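Local structure of probable protein phosphatase 2C 50 (Oryza sativa subsp. japonica, 5ZCG) at residues P30-A35 with M94-M99; A149-S154 with V235-D240; R266-W271 with D290-A295. The protein probably removes phosphate groups from serine and threonine residues of proteins, as a magnesium-dependent phosphatase of the PP2C family. The protein carries 5 engineered substitutions. One frame throughout, in Å; residues are numbered along the deposited sequence.

Overall arrangement
The three contacts lie in one PP2C domain, whose two antiparallel sheets carry helices. Contact 1 joins two loops at the surface. Contact 2 is at one end of the sheet that includes strands 53-63 and 143-151. Contact 3 pairs two helices next to the other sheet. The centres of contacts 1 and 2 are about 17 Å apart, and the two touch where Leu34 CD1 meets Ser154 OG at 3.9 Å. Contact 3 is separate: its nearest atoms are about 10 Å from contact 2 and about 23 Å from contact 1. None of the three supplies a ligand to the magnesium ions, which are held by Asp61, Gly62, Asp249 and Asp311.

Contact 1 of 3, residues P30-A35 with M94-M99; sequences PVRLLA and MGEVDM
Arg32 reaches across from the 30-35 loop and grips the backbone carbonyl of Gly95 end-on. Two hydrogen bonds end on that one oxygen. Arg32 NH1 lies 2.9 Å from Gly95 O, and Arg32 NH2 lies at the same distance from it. Both bonds are bent, with N-H...O angles of 142° and 139°. The oxygen sits near the guanidinium plane, but both nitrogens meet it from the same face of its carbonyl group. The side chain gets there bent at chi2 (-109°) and at chi3. Arg32 NH2 also donates to Leu91 O at the end of helix 67-91.

Charged groups lie around the same guanidinium. Arg32 NE forms a salt bridge with Asp48. The carboxylate of Glu96 is near as well, but Glu96 OE1 stays 4.3 Å from Arg32 NH1, beyond a salt bridge. Its other oxygen accepts from the backbone N of Arg38 in helix 37-41.

Van der Waals packing is made mainly by Met99. It points at the short 3-10 segment 31-33, and its side chain lies along the backbone there. Met99 SD is 3.4 Å from Leu33 O. Leu33 O also accepts a hydrogen bond from Trp103 NE1 of helix 99-118.

The contact ties the loop after strand 18-28 to the link between helices 67-91 and 99-118. Asp98 caps the start of the second helix through Glu101 N. The guanidinium group thus joins three parts of the chain through Gly95 O, Leu91 O and Asp48. With bonds to the first two and a salt bridge to the third, its rotation is probably well fixed. Asp48 probably offsets part of its positive charge, with Arg37 close by as a like charge.

Contact 2 of 3, residues A149-S154 with V235-D240; sequences ALVCSS and VPRAKD
Arg237 meets the 149-154 segment twice, once through its backbone and once through its side chain. This happens at one end of an antiparallel sheet of the PP2C fold. Strands 143-151 and 155-161 form a hairpin, and strand 231-236 pairs with the second of them. The contact therefore links the hairpin turn to the segment leaving strand 231-236.

The backbone bond is almost straight. Arg237 N donates to Ser154 O over 2.8 Å, with an N-H...O angle of 172°. The nitrogen lies well above the carbonyl plane. Pro236 adds a CA-H...O contact to the same oxygen, with Pro236 CA at 3.5 Å from Ser154 O.

The side chain then runs back along the turn. A bend at chi3 (67°) turns the guanidinium toward Cys152. Arg237 NH1 donates to Cys152 O over 2.8 Å, with an angle of 146° at the hydrogen. Val151 crosses the arginine side chain at about a right angle, and its CG1 methyl comes within 3.7 Å of Arg237 NH1. Ser153 O lies over one face of the guanidinium. Two successive carbonyl groups of the turn thus face the positively charged end, which probably favours its place there.

Farther out, the Arg237 side chain also touches Val156 of the intervening strand, while Pro236 packs on His155. Arg170 NH2, from strand 165-170 of the other sheet, donates to Pro236 O. Backbone bonds tie Val151 to His55 and Val235 to Val156, so both segments enter the contact from within the sheet.

Close to the modelled end of the chain, Leu320 O accepts a weak hydrogen bond from Arg237 NH2.

Contact 3 of 3, residues R266-W271 with D290-A295; sequences RQILLW and DPAAQA
The indole of Trp271, on helix 257-274, lies against the first turn of helix 291-306, with one face turned to Pro291 and Ala292. Pro291 CB sits 3.3 Å above the ring plane, toward its rim, and is 3.4 Å from Trp271 CZ2. Ala292 lies over the five-membered ring and makes a CH-pi contact, with its CA 4.0 Å from the centroid of that ring. The ring gets there because CG is anti to the backbone N of Trp271 (chi1 -168°). Ala295 CB reaches Trp271 CD1 at 4.0 Å. A leucine in place of Trp271 would probably lose the CH-pi contact and leave Pro291 without its flat partner.

Ile268, one turn earlier, lies beside Ala292, with its CG1 3.9 Å from Ala292 O. The axes of segments 266-271 and 291-295 come within 8.0 Å and make an angle of 139°, nearer antiparallel than parallel. The small side chains of Ala292 and Ala295 are consistent with this close approach. Asp290 is the N-cap of helix 291-306, its OD2 accepting from Ala293 N over 3.0 Å.

Ile268 also packs on Val317 and Asp319 of strand 313-319, and Asp290 bonds through its backbone to Trp4 of strand 3-9. Helices 257-274 and 291-306 thus sit against these two neighbouring strands of the five-stranded sheet.

Contact 1 of 3, residues P30-A35 with M94-M99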
loop_
_atom_site.group_PDB
_atom_site.type_symbol
_atom_site.label_atom_id
_atom_site.label_comp_id
_atom_site.label_asym_id
_atom_site.label_seq_id
_atom_site.Cartn_x
_atom_site.Cartn_y
_atom_site.Cartn_z
ATOM N N PRO A 30 19.155 -15.316 15.502
ATOM C CA PRO A 30 20.481 -15.231 16.128
ATOM C C PRO A 30 20.353 -14.702 17.547
ATOM O O PRO A 30 19.838 -13.604 17.777
ATOM C CB PRO A 30 21.246 -14.260 15.221
ATOM C CG PRO A 30 20.474 -14.236 13.928
ATOM C CD PRO A 30 19.046 -14.458 14.312
ATOM N N VAL A 31 20.833 -15.496 18.505
ATOM C CA VAL A 31 20.689 -15.135 19.910
ATOM C C VAL A 31 21.504 -13.890 20.240
ATOM O O VAL A 31 21.180 -13.173 21.195
ATOM C CB VAL A 31 21.059 -16.351 20.783
ATOM C CG1 VAL A 31 21.021 -16.008 22.267
ATOM C CG2 VAL A 31 20.104 -17.502 20.484
ATOM N N ARG A 32 22.538 -13.596 19.446
ATOM C CA ARG A 32 23.295 -12.358 19.592
ATOM C C ARG A 32 22.446 -11.118 19.332
ATOM O O ARG A 32 22.932 -10.004 19.544
ATOM C CB ARG A 32 24.512 -12.364 18.658
ATOM C CG ARG A 32 25.577 -13.400 19.032
ATOM C CD ARG A 32 26.827 -12.741 19.591
ATOM N NE ARG A 32 27.651 -12.175 18.528
ATOM C CZ ARG A 32 28.153 -10.944 18.542
ATOM N NH1 ARG A 32 27.923 -10.139 19.572
ATOM N NH2 ARG A 32 28.892 -10.517 17.524
ATOM N N LEU A 33 21.217 -11.273 18.839
ATOM C CA LEU A 33 20.282 -10.158 18.772
ATOM C C LEU A 33 19.465 -9.990 20.049
ATOM O O LEU A 33 18.737 -9.000 20.173
ATOM C CB LEU A 33 19.327 -10.328 17.584
ATOM C CG LEU A 33 19.969 -10.243 16.197
ATOM C CD1 LEU A 33 18.954 -10.575 15.106
ATOM C CD2 LEU A 33 20.587 -8.868 15.973
ATOM N N LEU A 34 19.565 -10.925 20.994
ATOM C CA LEU A 34 18.782 -10.889 22.222
ATOM C C LEU A 34 19.617 -10.729 23.486
ATOM O O LEU A 34 19.114 -10.175 24.467
ATOM C CB LEU A 34 17.930 -12.161 22.352
ATOM C CG LEU A 34 16.999 -12.471 21.177
ATOM C CD1 LEU A 34 16.257 -13.781 21.399
ATOM C CD2 LEU A 34 16.012 -11.330 20.951
ATOM N N ALA A 35 20.870 -11.190 23.496
ATOM C CA ALA A 35 21.720 -11.060 24.671
ATOM C C ALA A 35 23.176 -10.983 24.231
ATOM O O ALA A 35 23.542 -11.431 23.140
ATOM C CB ALA A 35 21.491 -12.210 25.651
ATOM N N MET A 94 31.936 -10.414 14.712
ATOM C CA MET A 94 31.892 -9.110 15.361
ATOM C C MET A 94 31.930 -9.253 16.874
ATOM O O MET A 94 31.667 -10.323 17.423
ATOM C CB MET A 94 30.631 -8.329 14.959
ATOM C CG MET A 94 30.507 -8.058 13.470
ATOM S SD MET A 94 28.894 -7.379 13.040
ATOM C CE MET A 94 28.741 -7.928 11.342
ATOM N N GLY A 95 32.275 -8.158 17.542
ATOM C CA GLY A 95 32.256 -8.092 18.990
ATOM C C GLY A 95 30.876 -7.752 19.506
ATOM O O GLY A 95 29.859 -8.123 18.913
ATOM N N GLU A 96 30.835 -7.012 20.613
ATOM C CA GLU A 96 29.552 -6.575 21.143
ATOM C C GLU A 96 28.868 -5.647 20.145
ATOM O O GLU A 96 29.513 -4.978 19.333
ATOM C CB GLU A 96 29.725 -5.893 22.499
ATOM C CG GLU A 96 30.144 -6.837 23.632
ATOM C CD GLU A 96 29.350 -8.141 23.671
ATOM O OE1 GLU A 96 28.129 -8.124 23.399
ATOM O OE2 GLU A 96 29.952 -9.191 23.986
ATOM N N VAL A 97 27.544 -5.621 20.209
ATOM C CA VAL A 97 26.720 -5.033 19.166
ATOM C C VAL A 97 25.550 -4.297 19.802
ATOM O O VAL A 97 25.072 -4.666 20.880
ATOM C CB VAL A 97 26.253 -6.143 18.188
ATOM C CG1 VAL A 97 24.944 -5.796 17.502
ATOM C CG2 VAL A 97 27.342 -6.444 17.162
ATOM N N ASP A 98 25.101 -3.230 19.140
ATOM C CA ASP A 98 23.842 -2.605 19.520
ATOM C C ASP A 98 22.731 -3.419 18.874
ATOM O O ASP A 98 22.631 -3.482 17.644
ATOM C CB ASP A 98 23.814 -1.147 19.059
ATOM C CG ASP A 98 22.548 -0.399 19.486
ATOM O OD1 ASP A 98 21.444 -0.984 19.489
ATOM O OD2 ASP A 98 22.667 0.800 19.815
ATOM N N MET A 99 21.899 -4.049 19.704
ATOM C CA MET A 99 20.971 -5.049 19.193
ATOM C C MET A 99 19.793 -4.413 18.473
ATOM O O MET A 99 19.368 -4.904 17.419
ATOM C CB MET A 99 20.472 -5.921 20.336
ATOM C CG MET A 99 21.582 -6.601 21.078
ATOM S SD MET A 99 20.953 -7.696 22.346
ATOM C CE MET A 99 22.142 -8.994 22.168
#

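Contact 2 of 3, residues A149-S154 with V235-D240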
loop_
_atom_site.group_PDB
_atom_site.type_symbol
_atom_site.label_atom_id
_atom_site.label_comp_id
_atom_site.label_asym_id
_atom_site.label_seq_id
_atom_site.Cartn_x
_atom_site.Cartn_y
_atom_site.Cartn_z
ATOM N N ALA A 149 5.182 -9.915 12.619
ATOM C CA ALA A 149 5.580 -10.245 13.976
ATOM C C ALA A 149 6.368 -11.543 13.929
ATOM O O ALA A 149 5.843 -12.588 13.527
ATOM C CB ALA A 149 4.364 -10.381 14.894
ATOM N N LEU A 150 7.635 -11.461 14.304
ATOM C CA LEU A 150 8.447 -12.627 14.587
ATOM C C LEU A 150 8.196 -13.023 16.033
ATOM O O LEU A 150 8.316 -12.195 16.940
ATOM C CB LEU A 150 9.925 -12.310 14.346
ATOM C CG LEU A 150 10.982 -13.358 14.687
ATOM C CD1 LEU A 150 12.151 -13.205 13.727
ATOM C CD2 LEU A 150 11.444 -13.216 16.128
ATOM N N VAL A 151 7.820 -14.275 16.245
ATOM C CA VAL A 151 7.494 -14.786 17.565
ATOM C C VAL A 151 8.470 -15.906 17.885
ATOM O O VAL A 151 8.647 -16.832 17.085
ATOM C CB VAL A 151 6.041 -15.290 17.643
ATOM C CG1 VAL A 151 5.764 -15.865 19.016
ATOM C CG2 VAL A 151 5.061 -14.163 17.295
ATOM N N CYS A 152 9.114 -15.812 19.038
ATOM C CA CYS A 152 9.886 -16.912 19.596
ATOM C C CYS A 152 9.493 -17.053 21.058
ATOM O O CYS A 152 8.600 -16.352 21.548
ATOM C CB CYS A 152 11.396 -16.690 19.416
ATOM S SG CYS A 152 12.092 -15.332 20.375
ATOM N N SER A 153 10.151 -17.974 21.759
ATOM C CA SER A 153 9.729 -18.285 23.121
ATOM C C SER A 153 9.874 -17.082 24.043
ATOM O O SER A 153 9.053 -16.878 24.943
ATOM C CB SER A 153 10.535 -19.467 23.659
ATOM O OG SER A 153 10.565 -20.508 22.704
ATOM N N SER A 154 10.911 -16.271 23.832
ATOM C CA SER A 154 11.252 -15.204 24.762
ATOM C C SER A 154 10.888 -13.807 24.281
ATOM O O SER A 154 10.789 -12.902 25.114
ATOM C CB SER A 154 12.752 -15.243 25.090
ATOM O OG SER A 154 13.523 -14.912 23.951
ATOM N N VAL A 235 10.021 -6.629 21.868
ATOM C CA VAL A 235 9.294 -6.706 23.132
ATOM C C VAL A 235 9.518 -8.075 23.764
ATOM O O VAL A 235 9.082 -9.105 23.224
ATOM C CB VAL A 235 7.797 -6.379 22.945
ATOM C CG1 VAL A 235 7.202 -7.123 21.768
ATOM C CG2 VAL A 235 7.012 -6.681 24.213
ATOM N N PRO A 236 10.231 -8.141 24.883
ATOM C CA PRO A 236 10.364 -9.419 25.586
ATOM C C PRO A 236 9.009 -9.883 26.099
ATOM O O PRO A 236 8.196 -9.089 26.576
ATOM C CB PRO A 236 11.332 -9.101 26.734
ATOM C CG PRO A 236 11.329 -7.605 26.854
ATOM C CD PRO A 236 11.054 -7.078 25.482
ATOM N N ARG A 237 8.761 -11.182 25.975
ATOM C CA ARG A 237 7.485 -11.723 26.406
ATOM C C ARG A 237 7.410 -11.703 27.928
ATOM O O ARG A 237 8.426 -11.780 28.623
ATOM C CB ARG A 237 7.296 -13.133 25.851
ATOM C CG ARG A 237 6.995 -13.131 24.353
ATOM C CD ARG A 237 7.005 -14.527 23.765
ATOM N NE ARG A 237 5.914 -15.351 24.276
ATOM C CZ ARG A 237 5.462 -16.449 23.676
ATOM N NH1 ARG A 237 6.004 -16.856 22.537
ATOM N NH2 ARG A 237 4.465 -17.139 24.212
ATOM N N ALA A 238 6.189 -11.603 28.446
ATOM C CA ALA A 238 5.960 -11.359 29.861
ATOM C C ALA A 238 4.938 -12.338 30.415
ATOM O O ALA A 238 4.253 -13.053 29.677
ATOM C CB ALA A 238 5.488 -9.920 30.118
ATOM N N LYS A 239 4.865 -12.362 31.748
ATOM C CA LYS A 239 3.946 -13.252 32.450
ATOM C C LYS A 239 2.496 -13.026 32.025
ATOM O O LYS A 239 1.742 -13.987 31.834
ATOM C CB LYS A 239 4.102 -13.051 33.963
ATOM C CG LYS A 239 3.603 -11.692 34.470
ATOM C CD LYS A 239 4.624 -10.955 35.318
ATOM C CE LYS A 239 4.175 -9.523 35.600
ATOM N NZ LYS A 239 4.124 -8.693 34.359
ATOM N N ASP A 240 2.089 -11.768 31.867
ATOM C CA ASP A 240 0.693 -11.418 31.639
ATOM C C ASP A 240 0.307 -11.352 30.163
ATOM O O ASP A 240 -0.777 -10.851 29.846
ATOM C CB ASP A 240 0.377 -10.084 32.322
ATOM C CG ASP A 240 1.529 -9.100 32.242
ATOM O OD1 ASP A 240 2.501 -9.374 31.505
ATOM O OD2 ASP A 240 1.467 -8.052 32.918
#

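Contact 3 of 3, residues R266-W271 with D290-A295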
loop_
_atom_site.group_PDB
_atom_site.type_symbol
_atom_site.label_atom_id
_atom_site.label_comp_id
_atom_site.label_asym_id
_atom_site.label_seq_id
_atom_site.Cartn_x
_atom_site.Cartn_y
_atom_site.Cartn_z
ATOM N N ARG A 266 -11.102 -12.980 25.595
ATOM C CA ARG A 266 -12.254 -13.648 26.177
ATOM C C ARG A 266 -12.761 -14.744 25.230
ATOM O O ARG A 266 -13.233 -15.792 25.675
ATOM C CB ARG A 266 -13.350 -12.643 26.503
ATOM C CG ARG A 266 -14.761 -13.201 26.367
ATOM C CD ARG A 266 -15.806 -12.240 26.869
ATOM N NE ARG A 266 -15.764 -10.969 26.153
ATOM C CZ ARG A 266 -15.934 -10.831 24.839
ATOM N NH1 ARG A 266 -16.168 -11.884 24.064
ATOM N NH2 ARG A 266 -15.865 -9.631 24.295
ATOM N N GLN A 267 -12.632 -14.549 23.907
ATOM C CA GLN A 267 -13.012 -15.601 22.966
ATOM C C GLN A 267 -12.126 -16.826 23.127
ATOM O O GLN A 267 -12.617 -17.956 23.076
ATOM C CB GLN A 267 -12.954 -15.057 21.539
ATOM C CG GLN A 267 -14.224 -14.335 21.127
ATOM C CD GLN A 267 -15.459 -15.205 21.261
ATOM O OE1 GLN A 267 -15.539 -16.276 20.655
ATOM N NE2 GLN A 267 -16.430 -14.750 22.053
ATOM N N ILE A 268 -10.817 -16.632 23.310
ATOM C CA ILE A 268 -9.933 -17.785 23.490
ATOM C C ILE A 268 -10.308 -18.546 24.760
ATOM O O ILE A 268 -10.490 -19.780 24.748
ATOM C CB ILE A 268 -8.461 -17.332 23.508
ATOM C CG1 ILE A 268 -7.995 -16.955 22.090
ATOM C CG2 ILE A 268 -7.577 -18.414 24.108
ATOM C CD1 ILE A 268 -6.748 -16.073 22.051
ATOM N N LEU A 269 -10.454 -17.816 25.874
ATOM C CA LEU A 269 -10.802 -18.471 27.132
ATOM C C LEU A 269 -12.157 -19.168 27.040
ATOM O O LEU A 269 -12.327 -20.282 27.550
ATOM C CB LEU A 269 -10.799 -17.455 28.273
ATOM C CG LEU A 269 -9.467 -16.759 28.559
ATOM C CD1 LEU A 269 -9.666 -15.634 29.562
ATOM C CD2 LEU A 269 -8.424 -17.756 29.055
ATOM N N LEU A 270 -13.129 -18.534 26.377
ATOM C CA LEU A 270 -14.458 -19.121 26.259
ATOM C C LEU A 270 -14.424 -20.386 25.417
ATOM O O LEU A 270 -15.126 -21.356 25.728
ATOM C CB LEU A 270 -15.441 -18.113 25.661
ATOM C CG LEU A 270 -16.048 -17.051 26.580
ATOM C CD1 LEU A 270 -16.808 -16.036 25.741
ATOM C CD2 LEU A 270 -16.963 -17.678 27.640
ATOM N N TRP A 271 -13.640 -20.395 24.334
ATOM C CA TRP A 271 -13.534 -21.624 23.556
ATOM C C TRP A 271 -12.985 -22.751 24.413
ATOM O O TRP A 271 -13.502 -23.877 24.375
ATOM C CB TRP A 271 -12.657 -21.440 22.317
ATOM C CG TRP A 271 -12.808 -22.614 21.381
ATOM C CD1 TRP A 271 -13.606 -22.680 20.275
ATOM C CD2 TRP A 271 -12.182 -23.905 21.498
ATOM N NE1 TRP A 271 -13.506 -23.919 19.689
ATOM C CE2 TRP A 271 -12.640 -24.690 20.421
ATOM C CE3 TRP A 271 -11.271 -24.466 22.403
ATOM C CZ2 TRP A 271 -12.221 -26.007 20.223
ATOM C CZ3 TRP A 271 -10.861 -25.775 22.208
ATOM C CH2 TRP A 271 -11.333 -26.529 21.125
ATOM N N ASP A 290 -5.333 -23.055 15.167
ATOM C CA ASP A 290 -5.821 -23.486 16.474
ATOM C C ASP A 290 -7.281 -23.078 16.640
ATOM O O ASP A 290 -7.624 -21.921 16.380
ATOM C CB ASP A 290 -4.994 -22.874 17.593
ATOM C CG ASP A 290 -5.609 -23.096 18.964
ATOM O OD1 ASP A 290 -5.416 -24.194 19.526
ATOM O OD2 ASP A 290 -6.272 -22.173 19.488
ATOM N N PRO A 291 -8.150 -23.988 17.091
ATOM C CA PRO A 291 -9.595 -23.671 17.137
ATOM C C PRO A 291 -9.959 -22.474 18.006
ATOM O O PRO A 291 -10.813 -21.676 17.604
ATOM C CB PRO A 291 -10.215 -24.969 17.675
ATOM C CG PRO A 291 -9.236 -26.045 17.315
ATOM C CD PRO A 291 -7.875 -25.406 17.392
ATOM N N ALA A 292 -9.367 -22.332 19.196
ATOM C CA ALA A 292 -9.715 -21.203 20.061
ATOM C C ALA A 292 -9.273 -19.879 19.445
ATOM O O ALA A 292 -10.046 -18.911 19.387
ATOM C CB ALA A 292 -9.085 -21.389 21.441
ATOM N N ALA A 293 -8.032 -19.827 18.958
ATOM C CA ALA A 293 -7.545 -18.618 18.306
ATOM C C ALA A 293 -8.275 -18.362 16.995
ATOM O O ALA A 293 -8.498 -17.200 16.624
ATOM C CB ALA A 293 -6.036 -18.724 18.070
ATOM N N GLN A 294 -8.643 -19.429 16.278
ATOM C CA GLN A 294 -9.433 -19.266 15.062
ATOM C C GLN A 294 -10.801 -18.677 15.372
ATOM O O GLN A 294 -11.299 -17.825 14.631
ATOM C CB GLN A 294 -9.588 -20.608 14.344
ATOM C CG GLN A 294 -10.305 -20.505 13.003
ATOM C CD GLN A 294 -9.605 -19.551 12.056
ATOM O OE1 GLN A 294 -8.402 -19.667 11.816
ATOM N NE2 GLN A 294 -10.356 -18.594 11.517
ATOM N N ALA A 295 -11.424 -19.120 16.465
ATOM C CA ALA A 295 -12.712 -18.556 16.855
ATOM C C ALA A 295 -12.566 -17.096 17.258
ATOM O O ALA A 295 -13.439 -16.274 16.960
ATOM C CB ALA A 295 -13.332 -19.378 17.990
#